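Local structure of DUF3247 family protein (Xanthomonas campestris pv. campestris, 2E12) at residues 5-10 and 83-88. The protein is of unknown function but adopts a novel variant of the Sm-like fold, a motif that in Sm and Lsm proteins commonly binds RNA. Numbering follows the deposited sequence.
Sequences APHVYT and MDRIVA
Y9 gives its hydroxyl hydrogen to D84, OH to OD1 2.8 Å, the one hydrogen bond joining 5-10 to 83-88. OD1 lies in the plane of the phenol at its edge and accepts on its anti side, 17° out of the carboxylate plane. Ring and carboxylate are turned 69° apart, and beside the bond D84 CB presses tightly on Y9 CE2 (3.2 Å, short for two carbons). A chi1 of 55° tucks the D84 carboxylate over its own backbone, turning OD1 to the tyrosine and to H7, whose CB stands 3.5 Å from that same oxygen. R85 curls at chi2 and chi3, and its NH2 stops 4.1 Å from Y9 OH, too far for a hydrogen bond. R85 NE to D84 OD2 (3.7 Å) is a long salt bridge of charges alone, the oxygen lying well out of the guanidinium plane; the stronger partner is D36, whose OD2 salt-bridges R85 NH2. As in SH3-like barrels, a short 3-10 turn, 83-85, precedes the last strand, here linking strand 79-82 of one sheet to 86-91 of the other. Y9-S63 backbone bonding and N64 ND2 to H7 O hold the loop along strand 61-70; N64 also touches Y9 and D84, while Y9 packs on Q14 of helix 12-23.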
loop_
_atom_site.group_PDB
_atom_site.type_symbol
_atom_site.label_atom_id
_atom_site.label_comp_id
_atom_site.label_asym_id
_atom_site.label_seq_id
_atom_site.Cartn_x
_atom_site.Cartn_y
_atom_site.Cartn_z
ATOM N N ALA A 5 20.840 -4.121 -6.382
ATOM C CA ALA A 5 20.460 -3.054 -5.464
ATOM C C ALA A 5 20.995 -3.397 -4.085
ATOM O O ALA A 5 21.170 -4.567 -3.757
ATOM C CB ALA A 5 18.932 -2.902 -5.421
ATOM N N PRO A 6 21.286 -2.376 -3.272
ATOM C CA PRO A 6 21.802 -2.562 -1.914
ATOM C C PRO A 6 20.905 -3.435 -1.016
ATOM O O PRO A 6 21.414 -4.171 -0.175
ATOM C CB PRO A 6 21.964 -1.123 -1.398
ATOM C CG PRO A 6 21.156 -0.272 -2.377
ATOM C CD PRO A 6 21.378 -0.964 -3.674
ATOM N N HIS A 7 19.584 -3.346 -1.194
ATOM C CA HIS A 7 18.624 -4.148 -0.416
ATOM C C HIS A 7 17.412 -4.476 -1.292
ATOM O O HIS A 7 17.096 -3.715 -2.204
ATOM C CB HIS A 7 18.115 -3.382 0.821
ATOM C CG HIS A 7 19.197 -2.824 1.694
ATOM N ND1 HIS A 7 19.878 -1.665 1.386
ATOM C CD2 HIS A 7 19.701 -3.254 2.876
ATOM C CE1 HIS A 7 20.752 -1.403 2.342
ATOM N NE2 HIS A 7 20.665 -2.352 3.256
ATOM N N VAL A 8 16.743 -5.602 -1.026
ATOM C CA VAL A 8 15.540 -6.003 -1.788
ATOM C C VAL A 8 14.484 -6.611 -0.838
ATOM O O VAL A 8 14.841 -7.215 0.173
ATOM C CB VAL A 8 15.871 -7.020 -2.933
ATOM C CG1 VAL A 8 16.687 -6.339 -4.024
ATOM C CG2 VAL A 8 16.633 -8.216 -2.372
ATOM N N TYR A 9 13.201 -6.471 -1.182
ATOM C CA TYR A 9 12.092 -6.942 -0.321
ATOM C C TYR A 9 11.061 -7.912 -0.930
ATOM O O TYR A 9 10.640 -7.754 -2.073
ATOM C CB TYR A 9 11.346 -5.719 0.223
ATOM C CG TYR A 9 12.259 -4.738 0.923
ATOM C CD1 TYR A 9 12.568 -4.886 2.277
ATOM C CD2 TYR A 9 12.876 -3.708 0.215
ATOM C CE1 TYR A 9 13.470 -4.036 2.906
ATOM C CE2 TYR A 9 13.780 -2.857 0.834
ATOM C CZ TYR A 9 14.073 -3.026 2.179
ATOM O OH TYR A 9 14.976 -2.189 2.797
ATOM N N THR A 10 10.628 -8.886 -0.132
ATOM C CA THR A 10 9.667 -9.896 -0.584
ATOM C C THR A 10 8.408 -10.014 0.279
ATOM O O THR A 10 7.482 -10.746 -0.068
ATOM C CB THR A 10 10.320 -11.298 -0.640
ATOM O OG1 THR A 10 10.680 -11.715 0.682
ATOM C CG2 THR A 10 11.573 -11.268 -1.502
ATOM N N MET A 83 14.107 3.880 -2.775
ATOM C CA MET A 83 12.854 4.112 -2.063
ATOM C C MET A 83 12.595 3.405 -0.731
ATOM O O MET A 83 11.735 3.847 0.029
ATOM C CB MET A 83 11.686 3.878 -3.026
ATOM C CG MET A 83 11.507 5.024 -4.021
ATOM S SD MET A 83 10.536 4.601 -5.488
ATOM C CE MET A 83 8.871 4.826 -4.872
ATOM N N ASP A 84 13.319 2.331 -0.429
ATOM C CA ASP A 84 13.113 1.649 0.852
ATOM C C ASP A 84 13.565 2.519 2.032
ATOM O O ASP A 84 13.352 2.174 3.194
ATOM C CB ASP A 84 13.872 0.318 0.895
ATOM C CG ASP A 84 15.356 0.469 0.597
ATOM O OD1 ASP A 84 16.119 -0.472 0.903
ATOM O OD2 ASP A 84 15.760 1.516 0.053
ATOM N N ARG A 85 14.188 3.650 1.727
ATOM C CA ARG A 85 14.679 4.566 2.756
ATOM C C ARG A 85 13.630 5.602 3.182
ATOM O O ARG A 85 13.848 6.364 4.127
ATOM C CB ARG A 85 15.925 5.295 2.245
ATOM C CG ARG A 85 16.995 4.386 1.643
ATOM C CD ARG A 85 17.757 3.570 2.694
ATOM N NE ARG A 85 16.918 2.600 3.395
ATOM C CZ ARG A 85 17.362 1.768 4.334
ATOM N NH1 ARG A 85 18.640 1.784 4.688
ATOM N NH2 ARG A 85 16.529 0.920 4.920
ATOM N N ILE A 86 12.493 5.627 2.492
ATOM C CA ILE A 86 11.434 6.597 2.788
ATOM C C ILE A 86 10.512 6.244 3.941
ATOM O O ILE A 86 10.073 5.109 4.064
ATOM C CB ILE A 86 10.559 6.856 1.545
ATOM C CG1 ILE A 86 11.406 7.570 0.487
ATOM C CG2 ILE A 86 9.302 7.653 1.939
ATOM C CD1 ILE A 86 10.735 7.763 -0.857
ATOM N N VAL A 87 10.201 7.253 4.752
ATOM C CA VAL A 87 9.331 7.113 5.919
ATOM C C VAL A 87 8.041 7.936 5.780
ATOM O O VAL A 87 7.011 7.609 6.377
ATOM C CB VAL A 87 10.080 7.565 7.190
ATOM C CG1 VAL A 87 9.225 7.336 8.416
ATOM C CG2 VAL A 87 11.387 6.815 7.304
ATOM N N ALA A 88 8.094 9.002 4.990
ATOM C CA ALA A 88 6.920 9.846 4.799
ATOM C C ALA A 88 7.059 10.722 3.556
ATOM O O ALA A 88 8.166 11.076 3.163
ATOM C CB ALA A 88 6.704 10.727 6.033
#